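Local coordinates for Trm112p-like protein (Encephalitozoon cuniculi, PDB 3Q87), which binds zinc and probably activates a partner methyltransferase, Mtq2, with which it forms the complex that methylates the translation termination factor eRF1, at residues E25-N30 with R61-R66; K38-H43 with F89-D94. All coordinates share one frame; numbering follows the deposited sequence.

Contact 1: E25-N30 with R61-R66; sequences EKAESN and RDFHGR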
ATOM      1  N   GLU A  25      -5.704   5.857 -20.455  1.00 30.02           N
ATOM      2  CA  GLU A  25      -5.226   6.703 -21.538  1.00 25.18           C
ATOM      3  C   GLU A  25      -3.960   6.103 -22.150  1.00 38.97           C
ATOM      4  O   GLU A  25      -3.891   5.871 -23.356  1.00 38.80           O
ATOM      5  CB  GLU A  25      -4.983   8.138 -21.080  1.00 43.05           C
ATOM      6  CG  GLU A  25      -4.844   9.121 -22.238  1.00 60.24           C
ATOM      7  CD  GLU A  25      -6.022   9.054 -23.211  1.00 77.30           C
ATOM      8  OE1 GLU A  25      -7.161   9.373 -22.794  1.00 73.48           O
ATOM      9  OE2 GLU A  25      -5.811   8.686 -24.394  1.00 66.74           O
ATOM     10  N   LYS A  26      -2.952   5.834 -21.331  1.00 28.83           N
ATOM     11  CA  LYS A  26      -1.803   5.119 -21.865  1.00 32.71           C
ATOM     12  C   LYS A  26      -1.164   4.120 -20.906  1.00 36.66           C
ATOM     13  O   LYS A  26      -1.094   4.347 -19.694  1.00 25.28           O
ATOM     14  CB  LYS A  26      -0.771   6.081 -22.457  1.00 45.47           C
ATOM     15  CG  LYS A  26      -0.070   6.955 -21.464  1.00 40.61           C
ATOM     16  CD  LYS A  26       1.253   7.451 -22.036  1.00 54.72           C
ATOM     17  CE  LYS A  26       2.182   6.295 -22.416  1.00 53.42           C
ATOM     18  NZ  LYS A  26       3.622   6.724 -22.449  1.00 50.08           N
ATOM     19  N   ALA A  27      -0.707   3.010 -21.481  1.00 26.34           N
ATOM     20  CA  ALA A  27      -0.139   1.901 -20.733  1.00 26.72           C
ATOM     21  C   ALA A  27       1.102   1.378 -21.438  1.00 30.79           C
ATOM     22  O   ALA A  27       1.162   1.376 -22.663  1.00 33.53           O
ATOM     23  CB  ALA A  27      -1.157   0.785 -20.607  1.00 25.40           C
ATOM     24  N   GLU A  28       2.079   0.923 -20.658  1.00 26.83           N
ATOM     25  CA  GLU A  28       3.311   0.361 -21.197  1.00 33.51           C
ATOM     26  C   GLU A  28       3.485  -1.070 -20.713  1.00 33.39           C
ATOM     27  O   GLU A  28       2.962  -1.453 -19.665  1.00 28.56           O
ATOM     28  CB  GLU A  28       4.513   1.216 -20.787  1.00 38.56           C
ATOM     29  CG  GLU A  28       4.477   2.630 -21.363  1.00 51.07           C
ATOM     30  CD  GLU A  28       5.629   3.509 -20.890  1.00 56.65           C
ATOM     31  OE1 GLU A  28       6.187   3.236 -19.805  1.00 55.34           O
ATOM     32  OE2 GLU A  28       5.967   4.481 -21.603  1.00 54.33           O
ATOM     33  N   SER A  29       4.191  -1.883 -21.486  1.00 39.13           N
ATOM     34  CA  SER A  29       4.457  -3.241 -21.046  1.00 39.90           C
ATOM     35  C   SER A  29       5.646  -3.185 -20.095  1.00 44.54           C
ATOM     36  O   SER A  29       6.515  -2.321 -20.228  1.00 39.60           O
ATOM     37  CB  SER A  29       4.735  -4.171 -22.230  1.00 51.71           C
ATOM     38  OG  SER A  29       6.072  -4.033 -22.675  1.00 58.22           O
ATOM     39  N   ASN A  30       5.655  -4.083 -19.115  1.00 45.29           N
ATOM     40  CA  ASN A  30       6.725  -4.150 -18.125  1.00 47.70           C
ATOM     41  C   ASN A  30       7.237  -5.576 -18.043  1.00 49.40           C
ATOM     42  O   ASN A  30       6.453  -6.527 -18.117  1.00 48.52           O
ATOM     43  CB  ASN A  30       6.234  -3.706 -16.734  1.00 40.63           C
ATOM     44  CG  ASN A  30       6.449  -2.221 -16.473  1.00 52.30           C
ATOM     45  OD1 ASN A  30       6.675  -1.433 -17.393  1.00 55.08           O
ATOM     46  ND2 ASN A  30       6.373  -1.832 -15.205  1.00 45.02           N
ATOM     47  N   ARG A  61      -8.325  -2.863 -23.866  1.00 34.79           N
ATOM     48  CA  ARG A  61      -8.508  -3.458 -25.197  1.00 39.54           C
ATOM     49  C   ARG A  61      -7.698  -2.765 -26.302  1.00 43.00           C
ATOM     50  O   ARG A  61      -7.321  -3.397 -27.293  1.00 47.75           O
ATOM     51  CB  ARG A  61      -9.995  -3.539 -25.564  1.00 33.26           C
ATOM     52  CG  ARG A  61     -10.665  -2.191 -25.756  1.00 42.54           C
ATOM     53  CD  ARG A  61     -12.165  -2.341 -25.936  1.00 43.25           C
ATOM     54  NE  ARG A  61     -12.812  -1.048 -26.135  1.00 44.09           N
ATOM     55  CZ  ARG A  61     -13.223  -0.255 -25.149  1.00 52.84           C
ATOM     56  NH1 ARG A  61     -13.057  -0.622 -23.883  1.00 53.47           N
ATOM     57  NH2 ARG A  61     -13.802   0.906 -25.426  1.00 47.29           N
ATOM     58  N   ASP A  62      -7.420  -1.480 -26.120  1.00 38.49           N
ATOM     59  CA  ASP A  62      -6.572  -0.739 -27.048  1.00 35.68           C
ATOM     60  C   ASP A  62      -5.075  -0.853 -26.717  1.00 50.94           C
ATOM     61  O   ASP A  62      -4.236  -0.203 -27.344  1.00 44.85           O
ATOM     62  CB  ASP A  62      -6.991   0.728 -27.096  1.00 38.82           C
ATOM     63  CG  ASP A  62      -8.274   0.938 -27.870  1.00 64.81           C
ATOM     64  OD1 ASP A  62      -8.705   2.106 -28.009  1.00 66.39           O
ATOM     65  OD2 ASP A  62      -8.850  -0.069 -28.343  1.00 62.96           O
ATOM     66  N   PHE A  63      -4.741  -1.673 -25.728  1.00 50.94           N
ATOM     67  CA  PHE A  63      -3.342  -1.945 -25.425  1.00 45.63           C
ATOM     68  C   PHE A  63      -2.963  -3.355 -25.859  1.00 39.61           C
ATOM     69  O   PHE A  63      -3.544  -4.333 -25.400  1.00 38.43           O
ATOM     70  CB  PHE A  63      -3.064  -1.765 -23.937  1.00 40.37           C
ATOM     71  CG  PHE A  63      -1.696  -2.226 -23.519  1.00 41.38           C
ATOM     72  CD1 PHE A  63      -0.596  -1.389 -23.653  1.00 45.16           C
ATOM     73  CD2 PHE A  63      -1.508  -3.491 -22.982  1.00 38.10           C
ATOM     74  CE1 PHE A  63       0.669  -1.803 -23.259  1.00 36.68           C
ATOM     75  CE2 PHE A  63      -0.249  -3.913 -22.583  1.00 44.75           C
ATOM     76  CZ  PHE A  63       0.841  -3.067 -22.721  1.00 39.18           C
ATOM     77  N   HIS A  64      -1.973  -3.459 -26.734  1.00 43.61           N
ATOM     78  CA  HIS A  64      -1.632  -4.750 -27.312  1.00 60.43           C
ATOM     79  C   HIS A  64      -0.286  -5.291 -26.841  1.00 57.74           C
ATOM     80  O   HIS A  64       0.194  -6.297 -27.356  1.00 63.41           O
ATOM     81  CB  HIS A  64      -1.688  -4.658 -28.833  1.00 59.51           C
ATOM     82  CG  HIS A  64      -2.852  -3.863 -29.331  1.00 58.73           C
ATOM     83  ND1 HIS A  64      -4.133  -4.371 -29.380  1.00 53.94           N
ATOM     84  CD2 HIS A  64      -2.936  -2.584 -29.769  1.00 53.82           C
ATOM     85  CE1 HIS A  64      -4.952  -3.446 -29.843  1.00 56.55           C
ATOM     86  NE2 HIS A  64      -4.252  -2.351 -30.088  1.00 48.24           N
ATOM     87  N   GLY A  65       0.308  -4.635 -25.850  1.00 54.47           N
ATOM     88  CA  GLY A  65       1.594  -5.063 -25.326  1.00 57.18           C
ATOM     89  C   GLY A  65       1.514  -6.409 -24.638  1.00 53.43           C
ATOM     90  O   GLY A  65       2.503  -7.141 -24.553  1.00 58.29           O
ATOM     91  N   ARG A  66       0.327  -6.726 -24.134  1.00 45.29           N
ATOM     92  CA  ARG A  66       0.076  -7.999 -23.476  1.00 46.83           C
ATOM     93  C   ARG A  66      -1.415  -8.291 -23.603  1.00 51.59           C
ATOM     94  O   ARG A  66      -2.206  -7.373 -23.811  1.00 51.72           O
ATOM     95  CB  ARG A  66       0.497  -7.926 -22.014  1.00 50.42           C
ATOM     96  CG  ARG A  66       1.146  -9.193 -21.496  1.00 54.92           C
ATOM     97  CD  ARG A  66       1.812  -8.957 -20.154  1.00 45.70           C
ATOM     98  NE  ARG A  66       2.962  -8.059 -20.249  1.00 49.11           N
ATOM     99  CZ  ARG A  66       4.230  -8.463 -20.302  1.00 52.72           C
ATOM    100  NH1 ARG A  66       4.519  -9.758 -20.279  1.00 50.26           N
ATOM    101  NH2 ARG A  66       5.210  -7.570 -20.378  1.00 52.18           N
TER

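Contact 2: K38-H43 with F89-D94; sequences KIFNKH and FLFGID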
ATOM      1  N   LYS A  38       5.782 -11.942  -6.871  1.00 26.02           N
ATOM      2  CA  LYS A  38       4.539 -11.472  -7.460  1.00 23.39           C
ATOM      3  C   LYS A  38       3.379 -12.185  -6.808  1.00 27.94           C
ATOM      4  O   LYS A  38       2.878 -13.171  -7.328  1.00 39.16           O
ATOM      5  CB  LYS A  38       4.512 -11.744  -8.969  1.00 28.27           C
ATOM      6  CG  LYS A  38       5.334 -10.771  -9.802  1.00 33.73           C
ATOM      7  CD  LYS A  38       5.207 -11.062 -11.297  1.00 31.20           C
ATOM      8  CE  LYS A  38       6.272 -12.023 -11.767  1.00 44.53           C
ATOM      9  NZ  LYS A  38       7.609 -11.358 -11.813  1.00 53.30           N
ATOM     10  N   ILE A  39       2.956 -11.686  -5.659  1.00 22.13           N
ATOM     11  CA  ILE A  39       1.804 -12.234  -4.982  1.00 21.52           C
ATOM     12  C   ILE A  39       0.599 -11.325  -5.227  1.00 24.61           C
ATOM     13  O   ILE A  39       0.708 -10.102  -5.104  1.00 17.03           O
ATOM     14  CB  ILE A  39       2.090 -12.331  -3.493  1.00 21.51           C
ATOM     15  CG1 ILE A  39       3.378 -13.129  -3.278  1.00 28.21           C
ATOM     16  CG2 ILE A  39       0.936 -12.976  -2.759  1.00 24.13           C
ATOM     17  CD1 ILE A  39       3.746 -13.273  -1.850  1.00 31.21           C
ATOM     18  N   PHE A  40      -0.533 -11.915  -5.608  1.00 19.81           N
ATOM     19  CA  PHE A  40      -1.783 -11.153  -5.736  1.00 21.95           C
ATOM     20  C   PHE A  40      -2.979 -11.796  -5.030  1.00 25.01           C
ATOM     21  O   PHE A  40      -2.926 -12.952  -4.612  1.00 26.29           O
ATOM     22  CB  PHE A  40      -2.099 -10.835  -7.205  1.00 27.19           C
ATOM     23  CG  PHE A  40      -2.508 -12.034  -8.031  1.00 27.36           C
ATOM     24  CD1 PHE A  40      -1.572 -12.993  -8.417  1.00 33.80           C
ATOM     25  CD2 PHE A  40      -3.822 -12.176  -8.464  1.00 29.89           C
ATOM     26  CE1 PHE A  40      -1.943 -14.090  -9.196  1.00 30.30           C
ATOM     27  CE2 PHE A  40      -4.204 -13.272  -9.252  1.00 33.34           C
ATOM     28  CZ  PHE A  40      -3.261 -14.226  -9.614  1.00 31.93           C
ATOM     29  N   ASN A  41      -4.050 -11.022  -4.877  1.00 23.74           N
ATOM     30  CA  ASN A  41      -5.257 -11.466  -4.186  1.00 22.14           C
ATOM     31  C   ASN A  41      -6.176 -12.203  -5.150  1.00 31.98           C
ATOM     32  O   ASN A  41      -7.134 -11.636  -5.700  1.00 22.40           O
ATOM     33  CB  ASN A  41      -5.957 -10.264  -3.565  1.00 20.75           C
ATOM     34  CG  ASN A  41      -5.006  -9.426  -2.744  1.00 28.23           C
ATOM     35  OD1 ASN A  41      -4.667  -9.785  -1.618  1.00 26.32           O
ATOM     36  ND2 ASN A  41      -4.538  -8.322  -3.319  1.00 25.98           N
ATOM     37  N   LYS A  42      -5.851 -13.474  -5.360  1.00 32.17           N
ATOM     38  CA  LYS A  42      -6.508 -14.292  -6.369  1.00 38.16           C
ATOM     39  C   LYS A  42      -8.034 -14.224  -6.311  1.00 31.89           C
ATOM     40  O   LYS A  42      -8.678 -14.031  -7.336  1.00 34.52           O
ATOM     41  CB  LYS A  42      -6.003 -15.732  -6.287  1.00 27.73           C
ATOM     42  CG  LYS A  42      -4.607 -15.883  -6.849  1.00 31.84           C
ATOM     43  CD  LYS A  42      -4.062 -17.287  -6.676  1.00 38.42           C
ATOM     44  CE  LYS A  42      -2.819 -17.469  -7.532  1.00 39.44           C
ATOM     45  NZ  LYS A  42      -2.384 -18.886  -7.621  1.00 46.62           N
ATOM     46  N   HIS A  43      -8.604 -14.351  -5.118  1.00 25.31           N
ATOM     47  CA  HIS A  43     -10.053 -14.321  -4.972  1.00 32.97           C
ATOM     48  C   HIS A  43     -10.700 -13.059  -5.562  1.00 45.94           C
ATOM     49  O   HIS A  43     -11.853 -13.099  -6.023  1.00 34.85           O
ATOM     50  CB  HIS A  43     -10.449 -14.482  -3.507  1.00 33.60           C
ATOM     51  CG  HIS A  43     -10.196 -13.264  -2.677  1.00 45.88           C
ATOM     52  ND1 HIS A  43     -11.210 -12.435  -2.248  1.00 46.00           N
ATOM     53  CD2 HIS A  43      -9.046 -12.736  -2.193  1.00 39.76           C
ATOM     54  CE1 HIS A  43     -10.698 -11.447  -1.537  1.00 41.67           C
ATOM     55  NE2 HIS A  43      -9.385 -11.605  -1.489  1.00 38.51           N
ATOM     56  N   PHE A  89      -0.332 -10.712 -17.020  1.00 26.03           N
ATOM     57  CA  PHE A  89      -1.223  -9.602 -17.325  1.00 33.82           C
ATOM     58  C   PHE A  89      -1.254  -8.605 -16.158  1.00 24.70           C
ATOM     59  O   PHE A  89      -1.188  -7.397 -16.362  1.00 23.10           O
ATOM     60  CB  PHE A  89      -2.632 -10.138 -17.624  1.00 34.03           C
ATOM     61  CG  PHE A  89      -3.620  -9.086 -18.074  1.00 30.82           C
ATOM     62  CD1 PHE A  89      -3.624  -8.627 -19.382  1.00 34.57           C
ATOM     63  CD2 PHE A  89      -4.579  -8.592 -17.191  1.00 36.45           C
ATOM     64  CE1 PHE A  89      -4.546  -7.677 -19.804  1.00 33.62           C
ATOM     65  CE2 PHE A  89      -5.507  -7.643 -17.603  1.00 34.58           C
ATOM     66  CZ  PHE A  89      -5.488  -7.182 -18.914  1.00 35.30           C
ATOM     67  N   LEU A  90      -1.320  -9.119 -14.938  1.00 18.18           N
ATOM     68  CA  LEU A  90      -1.554  -8.258 -13.776  1.00 28.33           C
ATOM     69  C   LEU A  90      -0.281  -7.552 -13.296  1.00 27.81           C
ATOM     70  O   LEU A  90      -0.344  -6.498 -12.658  1.00 20.79           O
ATOM     71  CB  LEU A  90      -2.204  -9.055 -12.645  1.00 23.53           C
ATOM     72  CG  LEU A  90      -3.639  -9.553 -12.884  1.00 28.40           C
ATOM     73  CD1 LEU A  90      -4.131 -10.421 -11.732  1.00 26.94           C
ATOM     74  CD2 LEU A  90      -4.615  -8.396 -13.121  1.00 28.85           C
ATOM     75  N   PHE A  91       0.872  -8.129 -13.617  1.00 23.43           N
ATOM     76  CA  PHE A  91       2.146  -7.583 -13.177  1.00 24.12           C
ATOM     77  C   PHE A  91       2.953  -7.075 -14.348  1.00 25.81           C
ATOM     78  O   PHE A  91       3.925  -6.350 -14.167  1.00 30.47           O
ATOM     79  CB  PHE A  91       2.956  -8.642 -12.419  1.00 26.01           C
ATOM     80  CG  PHE A  91       2.452  -8.910 -11.030  1.00 24.55           C
ATOM     81  CD1 PHE A  91       2.944  -8.192  -9.947  1.00 24.80           C
ATOM     82  CD2 PHE A  91       1.479  -9.876 -10.805  1.00 23.58           C
ATOM     83  CE1 PHE A  91       2.471  -8.430  -8.665  1.00 21.02           C
ATOM     84  CE2 PHE A  91       1.000 -10.117  -9.527  1.00 22.73           C
ATOM     85  CZ  PHE A  91       1.500  -9.395  -8.455  1.00 20.03           C
ATOM     86  N   GLY A  92       2.552  -7.465 -15.554  1.00 27.30           N
ATOM     87  CA  GLY A  92       3.335  -7.177 -16.740  1.00 28.59           C
ATOM     88  C   GLY A  92       2.855  -5.973 -17.521  1.00 29.96           C
ATOM     89  O   GLY A  92       3.356  -5.688 -18.605  1.00 25.10           O
ATOM     90  N   ILE A  93       1.878  -5.262 -16.969  1.00 26.58           N
ATOM     91  CA  ILE A  93       1.402  -4.032 -17.581  1.00 22.68           C
ATOM     92  C   ILE A  93       1.418  -2.909 -16.566  1.00 25.34           C
ATOM     93  O   ILE A  93       1.085  -3.116 -15.405  1.00 24.32           O
ATOM     94  CB  ILE A  93      -0.044  -4.171 -18.078  1.00 23.62           C
ATOM     95  CG1 ILE A  93      -0.161  -5.313 -19.090  1.00 33.85           C
ATOM     96  CG2 ILE A  93      -0.520  -2.857 -18.683  1.00 25.13           C
ATOM     97  CD1 ILE A  93      -1.588  -5.569 -19.547  1.00 31.32           C
ATOM     98  N   ASP A  94       1.764  -1.712 -17.019  1.00 24.60           N
ATOM     99  CA  ASP A  94       1.732  -0.544 -16.161  1.00 30.32           C
ATOM    100  C   ASP A  94       0.921   0.581 -16.802  1.00 28.02           C
ATOM    101  O   ASP A  94       1.275   1.089 -17.872  1.00 26.79           O
ATOM    102  CB  ASP A  94       3.154  -0.064 -15.878  1.00 31.33           C
ATOM    103  CG  ASP A  94       3.183   1.144 -14.967  1.00 41.00           C
ATOM    104  OD1 ASP A  94       2.595   1.064 -13.860  1.00 33.29           O
ATOM    105  OD2 ASP A  94       3.794   2.167 -15.354  1.00 38.37           O
TER

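Contact 1: E25-N30 with R61-R66
F63 brings the CE1-CZ end of its ring up to the backbone of strand 26-29 between A27 and S29, and it makes the largest single share of the contact. Its CG stands anti to the backbone N (chi1 171°), which sends the ring toward the strand. The CE1 and CZ end does most of the touching: CE1 comes within 3.3 Å of A27 O, meeting it obliquely, while S29 N lies near the ring plane, at the edge, 3.8 Å from CZ. The methyl of A27 adds an apolar touch, CB to F63 CD1 at 3.8 Å. Within the loop itself, the backbone N of G65 sits 3.3 Å above the F63 ring plane, over its centre, so the chain of 61-66 curls back to cover one face of its own phenylalanine.

Further along, R66 reaches for the end of the strand. Its aliphatic chain runs nearly extended through chi2 and then bends at chi3 (-67°), bringing the guanidinium up to the backbone of N30. NH2 of R66 lies 2.8 Å from N30 O, approaching obliquely to the guanidinium plane, and the same NH2 is 3.9 Å from S29 CB. NE makes a weak hydrogen bond to G92 O, on much the same side as N30 O, and NH1 a long, weak ion pair with E88. K26 and E28, whose CB atoms point away from the loop, are joined by a salt bridge, NZ to OE2 3.4 Å, a long and weak one.

The strand pairs antiparallel with 93-96, with a classic beta bulge where E25 and K26 both face E97. The loop, between helices 42-59 and 70-78, lies against this two-stranded sheet, and F63 also touches I93.

Contact 2: K38-H43 with F89-D94
A lysine chain lies flat on a phenylalanine here: K38 CB stands 3.7 Å from the centroid of the F91 ring, only 5° off the ring normal, a CH-pi contact made with the aliphatic part of the side chain and not with its charge. The two side chains run antiparallel, so after CB the methylene CG follows over the same face, 3.5 Å from F91 CD1, and CD reaches F91 CB at 3.5 Å. The K38 chain then bends at chi3 (-91°) and chi4, taking NZ off the ring toward D36, with which it makes a weak, long ion pair. The ring thus receives the greasy methylenes while the ammonium is led out.

The backbone also meets F91. I39 O lies in the plane of the ring, at its edge, 3.5 Å from CZ, an arrangement consistent with a favourable meeting of the carbonyl oxygen and the slightly positive ring hydrogens. T46 of the partner methyltransferase chain hydrogen-bonds through OG1 to I39 N and packs on F91. F40 closes in obliquely from beside I39, its CB 3.9 Å from F91 CE2. With chi1 at 70°, F40 CG lies between its own backbone N and carbonyl carbon, and the ring reaches L90, crossing that side chain at about a right angle with CD2 at 3.7 Å from L90 CD1. K42 CG, from the same segment, sits over the rim of one face of the F40 ring.

F91 also stacks on F4. The loop leading into helix 42-59 meets the last part of helix 84-91, ahead of strand 93-96, and L90 ties the two helices further by touching F45 and L56 of helix 42-59.

Overall arrangement
Contact 1 is a surface contact and contact 2 a buried one, and their chemistry follows. In 25-30 with 61-66 a partly exposed phenylalanine meets a strand backbone and an arginine reaches the strand end; in 38-43 with 89-94 lysine methylenes, aromatic rings and a leucine pack together at the border with the methylase. Their centres are about 15 Å apart, and G92 and strand 93-96 join them: E28 N and N30 N probably hydrogen-bond to D94 O and G92 O. Helix 42-59 links the two along the chain, running from the start of contact 2 toward the loop of contact 1. Both are away from the zinc site.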